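Local atomic coordinates of putative oxidoreductase (Salmonella enterica subsp. enterica serovar Typhimurium, PDB entry 3NX4), a protein that binds NADP and, as a medium-chain dehydrogenase/reductase of the YhdH type, probably reduces acryloyl-CoA with NADPH as hydride donor. Residues G128-A131 with M132-M136; A165-K169 with L170-V174; W279-L282 with V283-L286. One frame throughout, in Å; residues are numbered along the deposited sequence.

Contact 1. Residues G128-A131 with M132-M136. With NAP (NADP nicotinamide-adenine-dinucleotide phosphate), chain C.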
loop_
_atom_site.group_PDB
_atom_site.type_symbol
_atom_site.label_atom_id
_atom_site.label_comp_id
_atom_site.label_asym_id
_atom_site.label_seq_id
_atom_site.Cartn_x
_atom_site.Cartn_y
_atom_site.Cartn_z
ATOM N N GLY A 128 -10.125 -19.050 -0.609
ATOM C CA GLY A 128 -8.785 -19.609 -0.623
ATOM C C GLY A 128 -7.919 -19.053 -1.750
ATOM O O GLY A 128 -6.723 -18.830 -1.575
ATOM N N PHE A 129 -8.523 -18.834 -2.911
ATOM C CA PHE A 129 -7.825 -18.210 -4.029
ATOM C C PHE A 129 -7.335 -16.818 -3.612
ATOM O O PHE A 129 -6.184 -16.454 -3.843
ATOM C CB PHE A 129 -8.778 -18.149 -5.232
ATOM C CG PHE A 129 -8.254 -17.376 -6.411
ATOM C CD1 PHE A 129 -7.350 -17.955 -7.302
ATOM C CD2 PHE A 129 -8.723 -16.096 -6.674
ATOM C CE1 PHE A 129 -6.883 -17.247 -8.405
ATOM C CE2 PHE A 129 -8.271 -15.383 -7.792
ATOM C CZ PHE A 129 -7.344 -15.957 -8.650
ATOM N N THR A 130 -8.208 -16.065 -2.953
ATOM C CA THR A 130 -7.854 -14.775 -2.370
ATOM C C THR A 130 -6.721 -14.858 -1.317
ATOM O O THR A 130 -5.812 -14.027 -1.302
ATOM C CB THR A 130 -9.099 -14.129 -1.739
ATOM O OG1 THR A 130 -10.110 -13.982 -2.743
ATOM C CG2 THR A 130 -8.765 -12.749 -1.162
ATOM N N ALA A 131 -6.783 -15.833 -0.422
ATOM C CA ALA A 131 -5.719 -15.986 0.570
ATOM C C ALA A 131 -4.391 -16.187 -0.147
ATOM O O ALA A 131 -3.351 -15.649 0.273
ATOM C CB ALA A 131 -5.991 -17.162 1.475
HETATM N N MSE A 132 -4.431 -16.973 -1.228
HETATM C CA MSE A 132 -3.220 -17.246 -1.987
HETATM C C MSE A 132 -2.687 -15.953 -2.625
HETATM O O MSE A 132 -1.486 -15.680 -2.582
HETATM C CB MSE A 132 -3.466 -18.317 -3.052
HETATM C CG MSE A 132 -2.187 -18.812 -3.711
HETATM SE SE MSE A 132 -1.041 -19.874 -2.504
HETATM C CE MSE A 132 0.421 -18.760 -2.547
ATOM N N LEU A 133 -3.572 -15.165 -3.229
ATOM C CA LEU A 133 -3.153 -13.869 -3.761
ATOM C C LEU A 133 -2.531 -12.978 -2.673
ATOM O O LEU A 133 -1.601 -12.220 -2.963
ATOM C CB LEU A 133 -4.314 -13.151 -4.439
ATOM C CG LEU A 133 -4.859 -13.850 -5.688
ATOM C CD1 LEU A 133 -6.143 -13.172 -6.137
ATOM C CD2 LEU A 133 -3.821 -13.863 -6.821
ATOM N N CYS A 134 -3.043 -13.061 -1.435
ATOM C CA CYS A 134 -2.510 -12.239 -0.341
ATOM C C CYS A 134 -1.125 -12.705 0.057
ATOM O O CYS A 134 -0.226 -11.904 0.263
ATOM C CB CYS A 134 -3.424 -12.283 0.886
ATOM S SG CYS A 134 -4.984 -11.420 0.665
ATOM N N VAL A 135 -0.951 -14.014 0.158
ATOM C CA VAL A 135 0.366 -14.565 0.434
ATOM C C VAL A 135 1.366 -14.151 -0.664
ATOM O O VAL A 135 2.509 -13.792 -0.385
ATOM C CB VAL A 135 0.282 -16.092 0.563
ATOM C CG1 VAL A 135 1.669 -16.709 0.585
ATOM C CG2 VAL A 135 -0.525 -16.464 1.833
HETATM N N MSE A 136 0.928 -14.177 -1.916
HETATM C CA MSE A 136 1.816 -13.797 -3.011
HETATM C C MSE A 136 2.215 -12.312 -2.947
HETATM O O MSE A 136 3.342 -11.939 -3.293
HETATM C CB MSE A 136 1.171 -14.161 -4.350
HETATM C CG MSE A 136 1.194 -15.664 -4.608
HETATM SE SE MSE A 136 0.036 -16.199 -6.120
HETATM C CE MSE A 136 0.852 -15.176 -7.537
HETATM P PA NAP C . -15.783 -14.983 6.553
HETATM O O1A NAP C . -15.595 -16.435 6.391
HETATM O O2A NAP C . -17.094 -14.513 7.028
HETATM O O5B NAP C . -14.607 -14.375 7.448
HETATM C C5B NAP C . -14.756 -13.089 7.980
HETATM C C4B NAP C . -14.175 -13.166 9.384
HETATM O O4B NAP C . -14.088 -11.869 9.907
HETATM C C3B NAP C . -15.061 -13.966 10.342
HETATM O O3B NAP C . -14.660 -15.322 10.380
HETATM C C2B NAP C . -14.806 -13.294 11.677
HETATM O O2B NAP C . -13.674 -13.910 12.243
HETATM C C1B NAP C . -14.410 -11.879 11.291
HETATM N N9A NAP C . -15.512 -10.926 11.490
HETATM C C8A NAP C . -16.825 -11.075 11.114
HETATM N N7A NAP C . -17.490 -9.946 11.463
HETATM C C5A NAP C . -16.622 -9.087 12.036
HETATM C C6A NAP C . -16.769 -7.813 12.571
HETATM N N6A NAP C . -17.949 -7.206 12.580
HETATM N N1A NAP C . -15.672 -7.176 13.094
HETATM C C2A NAP C . -14.440 -7.796 13.096
HETATM N N3A NAP C . -14.298 -9.064 12.571
HETATM C C4A NAP C . -15.375 -9.694 12.055
HETATM O O3 NAP C . -15.524 -14.251 5.135
HETATM P PN NAP C . -14.528 -14.651 3.946
HETATM O O1N NAP C . -15.262 -15.367 2.878
HETATM O O2N NAP C . -13.351 -15.294 4.575
HETATM O O5D NAP C . -14.152 -13.168 3.443
HETATM C C5D NAP C . -13.470 -12.309 4.326
HETATM C C4D NAP C . -13.548 -10.881 3.810
HETATM O O4D NAP C . -12.836 -10.813 2.598
HETATM C C3D NAP C . -14.976 -10.472 3.493
HETATM O O3D NAP C . -15.145 -9.108 3.812
HETATM C C2D NAP C . -15.090 -10.661 1.998
HETATM O O2D NAP C . -16.011 -9.761 1.432
HETATM C C1D NAP C . -13.675 -10.330 1.571
HETATM N N1N NAP C . -13.270 -10.941 0.298
HETATM C C2N NAP C . -12.927 -10.109 -0.728
HETATM C C3N NAP C . -12.511 -10.614 -1.957
HETATM C C7N NAP C . -11.675 -9.708 -2.819
HETATM O O7N NAP C . -11.756 -9.796 -4.218
HETATM N N7N NAP C . -10.873 -8.834 -2.222
HETATM C C4N NAP C . -12.446 -11.997 -2.130
HETATM C C5N NAP C . -12.796 -12.842 -1.068
HETATM C C6N NAP C . -13.198 -12.297 0.150
HETATM P P2B NAP C . -13.553 -14.105 13.849
HETATM O O1X NAP C . -12.436 -15.084 14.087
HETATM O O2X NAP C . -13.220 -12.781 14.494
HETATM O O3X NAP C . -14.866 -14.638 14.354
#

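Contact 2. Residues A165-K169 with L170-V174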
loop_
_atom_site.group_PDB
_atom_site.type_symbol
_atom_site.label_atom_id
_atom_site.label_comp_id
_atom_site.label_asym_id
_atom_site.label_seq_id
_atom_site.Cartn_x
_atom_site.Cartn_y
_atom_site.Cartn_z
ATOM N N ALA A 165 -3.211 -21.569 7.156
ATOM C CA ALA A 165 -2.708 -22.867 6.701
ATOM C C ALA A 165 -1.558 -22.719 5.708
ATOM O O ALA A 165 -0.571 -23.446 5.783
ATOM C CB ALA A 165 -3.834 -23.694 6.080
ATOM N N LEU A 166 -1.696 -21.780 4.778
ATOM C CA LEU A 166 -0.637 -21.496 3.800
ATOM C C LEU A 166 0.631 -20.959 4.469
ATOM O O LEU A 166 1.721 -21.483 4.257
ATOM C CB LEU A 166 -1.119 -20.487 2.754
ATOM C CG LEU A 166 -2.183 -21.008 1.789
ATOM C CD1 LEU A 166 -2.740 -19.848 0.985
ATOM C CD2 LEU A 166 -1.582 -22.077 0.877
ATOM N N LEU A 167 0.481 -19.906 5.268
ATOM C CA LEU A 167 1.625 -19.307 5.952
ATOM C C LEU A 167 2.314 -20.341 6.827
ATOM O O LEU A 167 3.534 -20.386 6.897
ATOM C CB LEU A 167 1.200 -18.109 6.814
ATOM C CG LEU A 167 0.685 -16.895 6.018
ATOM C CD1 LEU A 167 -0.031 -15.912 6.950
ATOM C CD2 LEU A 167 1.814 -16.210 5.228
ATOM N N HIS A 168 1.525 -21.167 7.510
ATOM C CA HIS A 168 2.105 -22.208 8.342
ATOM C C HIS A 168 2.949 -23.177 7.505
ATOM O O HIS A 168 4.075 -23.512 7.865
ATOM C CB HIS A 168 1.013 -22.983 9.070
ATOM C CG HIS A 168 1.542 -24.102 9.905
ATOM N ND1 HIS A 168 2.351 -23.892 11.002
ATOM C CD2 HIS A 168 1.393 -25.444 9.797
ATOM C CE1 HIS A 168 2.671 -25.056 11.537
ATOM N NE2 HIS A 168 2.105 -26.013 10.825
ATOM N N LYS A 169 2.397 -23.629 6.387
ATOM C CA LYS A 169 3.114 -24.560 5.510
ATOM C C LYS A 169 4.398 -23.934 4.990
ATOM O O LYS A 169 5.424 -24.606 4.883
ATOM C CB LYS A 169 2.238 -24.969 4.318
ATOM C CG LYS A 169 2.842 -26.081 3.469
ATOM C CD LYS A 169 3.720 -25.493 2.353
ATOM C CE LYS A 169 4.175 -26.581 1.361
ATOM N NZ LYS A 169 5.013 -25.996 0.270
ATOM N N LEU A 170 4.328 -22.644 4.660
ATOM C CA LEU A 170 5.454 -21.937 4.077
ATOM C C LEU A 170 6.530 -21.583 5.100
ATOM O O LEU A 170 7.561 -21.029 4.742
ATOM C CB LEU A 170 4.986 -20.678 3.337
ATOM C CG LEU A 170 4.190 -21.069 2.087
ATOM C CD1 LEU A 170 3.334 -19.918 1.574
ATOM C CD2 LEU A 170 5.110 -21.649 0.968
ATOM N N GLY A 171 6.284 -21.902 6.369
ATOM C CA GLY A 171 7.292 -21.720 7.402
ATOM C C GLY A 171 7.202 -20.445 8.240
ATOM O O GLY A 171 8.093 -20.182 9.047
ATOM N N TYR A 172 6.136 -19.668 8.089
ATOM C CA TYR A 172 6.008 -18.434 8.874
ATOM C C TYR A 172 5.550 -18.675 10.319
ATOM O O TYR A 172 4.838 -19.628 10.605
ATOM C CB TYR A 172 5.016 -17.475 8.227
ATOM C CG TYR A 172 5.464 -16.915 6.895
ATOM C CD1 TYR A 172 5.268 -17.634 5.720
ATOM C CD2 TYR A 172 6.075 -15.661 6.811
ATOM C CE1 TYR A 172 5.679 -17.126 4.476
ATOM C CE2 TYR A 172 6.488 -15.138 5.571
ATOM C CZ TYR A 172 6.285 -15.877 4.410
ATOM O OH TYR A 172 6.691 -15.373 3.171
ATOM N N GLN A 173 5.886 -17.750 11.202
ATOM C CA GLN A 173 5.288 -17.719 12.516
ATOM C C GLN A 173 4.028 -16.894 12.275
ATOM O O GLN A 173 4.115 -15.818 11.729
ATOM C CB GLN A 173 6.202 -17.019 13.511
ATOM C CG GLN A 173 7.399 -17.842 13.906
ATOM C CD GLN A 173 6.997 -19.067 14.662
ATOM O OE1 GLN A 173 6.202 -18.995 15.579
ATOM N NE2 GLN A 173 7.541 -20.199 14.280
ATOM N N VAL A 174 2.873 -17.413 12.671
ATOM C CA VAL A 174 1.582 -16.808 12.386
ATOM C C VAL A 174 0.854 -16.403 13.666
ATOM O O VAL A 174 0.722 -17.204 14.587
ATOM C CB VAL A 174 0.669 -17.785 11.602
ATOM C CG1 VAL A 174 -0.696 -17.168 11.401
ATOM C CG2 VAL A 174 1.306 -18.145 10.226
HETATM O O HOH W 1 2.737 -21.252 11.671
HETATM O O HOH W 2 5.439 -22.425 10.244
#

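Contact 3. Residues W279-L282 with V283-L286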
loop_
_atom_site.group_PDB
_atom_site.type_symbol
_atom_site.label_atom_id
_atom_site.label_comp_id
_atom_site.label_asym_id
_atom_site.label_seq_id
_atom_site.Cartn_x
_atom_site.Cartn_y
_atom_site.Cartn_z
ATOM N N TRP A 279 -3.543 -20.801 -8.538
ATOM C CA TRP A 279 -4.080 -22.164 -8.457
ATOM C C TRP A 279 -2.959 -23.196 -8.357
ATOM O O TRP A 279 -2.999 -24.089 -7.525
ATOM C CB TRP A 279 -5.037 -22.473 -9.626
ATOM C CG TRP A 279 -6.372 -21.834 -9.424
ATOM C CD1 TRP A 279 -6.879 -20.761 -10.103
ATOM C CD2 TRP A 279 -7.352 -22.182 -8.429
ATOM N NE1 TRP A 279 -8.123 -20.438 -9.612
ATOM C CE2 TRP A 279 -8.433 -21.289 -8.578
ATOM C CE3 TRP A 279 -7.426 -23.174 -7.439
ATOM C CZ2 TRP A 279 -9.575 -21.355 -7.781
ATOM C CZ3 TRP A 279 -8.571 -23.240 -6.636
ATOM C CH2 TRP A 279 -9.627 -22.334 -6.814
ATOM N N ALA A 280 -1.944 -23.052 -9.198
ATOM C CA ALA A 280 -0.790 -23.936 -9.119
ATOM C C ALA A 280 -0.142 -23.901 -7.722
ATOM O O ALA A 280 0.253 -24.938 -7.197
ATOM C CB ALA A 280 0.224 -23.575 -10.195
ATOM N N ARG A 281 -0.036 -22.716 -7.123
ATOM C CA ARG A 281 0.576 -22.591 -5.787
ATOM C C ARG A 281 -0.291 -23.247 -4.707
ATOM O O ARG A 281 0.219 -23.901 -3.796
ATOM C CB ARG A 281 0.840 -21.119 -5.420
ATOM C CG ARG A 281 2.051 -20.468 -6.145
ATOM C CD ARG A 281 3.391 -20.922 -5.575
ATOM N NE ARG A 281 3.484 -20.752 -4.118
ATOM C CZ ARG A 281 3.890 -19.638 -3.509
ATOM N NH1 ARG A 281 4.251 -18.585 -4.229
ATOM N NH2 ARG A 281 3.945 -19.578 -2.176
ATOM N N LEU A 282 -1.601 -23.057 -4.807
ATOM C CA LEU A 282 -2.534 -23.695 -3.885
ATOM C C LEU A 282 -2.380 -25.218 -3.886
ATOM O O LEU A 282 -2.304 -25.846 -2.833
ATOM C CB LEU A 282 -3.976 -23.304 -4.229
ATOM C CG LEU A 282 -4.373 -21.889 -3.778
ATOM C CD1 LEU A 282 -5.589 -21.433 -4.561
ATOM C CD2 LEU A 282 -4.643 -21.846 -2.262
ATOM N N VAL A 283 -2.326 -25.814 -5.068
ATOM C CA VAL A 283 -2.178 -27.258 -5.141
ATOM C C VAL A 283 -0.906 -27.672 -4.407
ATOM O O VAL A 283 -0.870 -28.687 -3.716
ATOM C CB VAL A 283 -2.155 -27.751 -6.597
ATOM C CG1 VAL A 283 -1.815 -29.231 -6.648
ATOM C CG2 VAL A 283 -3.502 -27.479 -7.251
ATOM N N LYS A 284 0.132 -26.859 -4.539
ATOM C CA LYS A 284 1.412 -27.169 -3.921
ATOM C C LYS A 284 1.442 -26.887 -2.419
ATOM O O LYS A 284 2.019 -27.659 -1.654
ATOM C CB LYS A 284 2.534 -26.396 -4.627
ATOM C CG LYS A 284 3.916 -26.613 -4.036
ATOM C CD LYS A 284 4.981 -25.830 -4.801
ATOM C CE LYS A 284 4.805 -24.315 -4.649
ATOM N NZ LYS A 284 5.259 -23.780 -3.325
ATOM N N ASP A 285 0.813 -25.793 -1.997
ATOM C CA ASP A 285 1.053 -25.256 -0.659
ATOM C C ASP A 285 0.010 -25.574 0.423
ATOM O O ASP A 285 0.294 -25.416 1.613
ATOM C CB ASP A 285 1.320 -23.748 -0.733
ATOM C CG ASP A 285 2.629 -23.433 -1.428
ATOM O OD1 ASP A 285 3.492 -24.330 -1.491
ATOM O OD2 ASP A 285 2.805 -22.297 -1.904
ATOM N N LEU A 286 -1.184 -26.010 0.031
ATOM C CA LEU A 286 -2.171 -26.449 1.028
ATOM C C LEU A 286 -1.991 -27.920 1.375
ATOM O O LEU A 286 -2.035 -28.777 0.498
ATOM C CB LEU A 286 -3.603 -26.228 0.547
ATOM C CG LEU A 286 -4.275 -24.872 0.707
ATOM C CD1 LEU A 286 -5.723 -24.983 0.257
ATOM C CD2 LEU A 286 -4.209 -24.395 2.154
#

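Contact 1. Residues G128-A131 with M132-M136
Phe-129 and Leu-133, one helical turn apart, bring their side chains together on the same flank of helix 118-140. CB, CG and CD1 of Leu-133 each meet the turn before. Leu-133 CB rests 3.6 Å from Thr-130 O, and CG, held beside its own backbone N (chi1 -65°), sits over one face of the Phe-129 ring toward its rim. Leu-133 CD1 then reaches the ring itself, 3.5 Å from Phe-129 CE2, the two side chains crossing at a slant. The backbone bond from Leu-133 N to Phe-129 O, 3.0 Å long, sets the pair one turn apart, and Cys-134 N binds Thr-130 O in the same way.

Thr-130 turns a different flank to the cofactor. Its hydroxyl is hydrogen-bonded to the carbonyl of Thr-126 in the preceding turn, which settles its rotation. Thr-130 OG1 lies 3.1 Å and Thr-130 CG2 3.9 Å from C4N of the NADP nicotinamide, the carbon that gives up hydride in NADPH-dependent reduction. The arrangement is an i to i+4 helical pairing in which one side of a buried helix packs against protein while another lines the nicotinamide pocket of a medium-chain reductase.

Contact 2. Residues A165-K169 with L170-V174
Leu-167 meets both Tyr-172 and Val-174 where helix 158-169 ends and the chain turns toward strand 174-178. With CG beside the backbone N (chi1 -67°), Leu-167 CD2 is carried over one face of the Tyr-172 ring, 4.1 Å from its centroid and 23° off the normal, a CH-pi contact displaced toward the rim. Leu-167 CB presses against Val-174 CG2 at 3.4 Å, tighter than ordinary van der Waals contact, the two side chains meeting at roughly a right angle. Leu-167 O also lies in the plane of the tyrosine ring, at its edge.

What places these groups is a Schellman motif. Gly-171 takes a positive phi of 97° and turns the chain back, and two bonds close the motif: Tyr-172 N to Leu-167 O at 3.0 Å, and Gly-171 N to His-168 O at 3.1 Å, from above the carbonyl plane. One water links His-168 ND1 to Tyr-172 O; a second lies within hydrogen-bonding distance of both Tyr-172 O and His-168 O. Farther out, Tyr-172 OH bonds the carbonyl of Ile-143.

Apolar contact and polar closure thus share the work: backbone N-H groups meet the carbonyls of Leu-167 and His-168, the latter also met by water, while Leu-167 keeps the inner side hydrophobic.

Contact 3. Residues W279-L282 with V283-L286
Val-283 begins the last turn of helix 272-285, its N bonded to Trp-279 O and Val-283 CG2 resting 3.4 Å from Trp-279 O. Lys-284 follows, alongside Arg-281 and pointing the same way, with Lys-284 CE 3.8 Å from Arg-281 CD. Bends at chi3 and chi4 (66° and 76°) curl the lysine's end round to the next residue, where Lys-284 NZ forms a salt bridge with Asp-285 OD1 at 2.6 Å on the syn side. This shared carboxylate probably offsets the nearness of the two positive groups, and Lys-169 of helix 158-169 adds a third cation to OD1.

Asp-285 completes the salt-bridge network with its other oxygen. Asp-285 OD2 takes Arg-281 NE at 2.8 Å and Arg-281 NH2 at 3.0 Å, a side-on salt bridge. The oxygen lies in the guanidinium plane, the carboxylate is turned 76° to it, and NE and NH2 reach OD2 from opposite faces of the carboxylate plane. Leu-286, first beyond the helix, bonds Leu-282 O through its N and lies side by side with Leu-282, Leu-286 CD1 4.2 Å from Leu-282 CD2.

Helix 118-140 takes Leu-282 on Met-132 and Ile-124, and its Glu-139 pairs with Arg-281 NH1; helix 158-169 receives Leu-286, while Trp-279 reaches strand 82-86.

In the fold
Along the chain the three contacts follow in series, none nested in or crossing another, and each is local. Contact 1 lies within helix 118-140; contact 2 closes the turn from helix 158-169 to strand 174-178, the second strand of the parallel Rossmann sheet; contact 3 finishes helix 272-285. In space they converge. Met-132 SE packs on Leu-166 CD1 at 3.9 Å and Val-135 on Leu-170, joining the first two. Phe-129 stacks on Trp-279, bringing contacts 1 and 3 together. Lys-169 NZ to Asp-285 OD1, a salt bridge of 2.9 Å, connects contacts 2 and 3. Three separate helices are thereby packed against one another, each touching the other two, with the cofactor bordering contact 1.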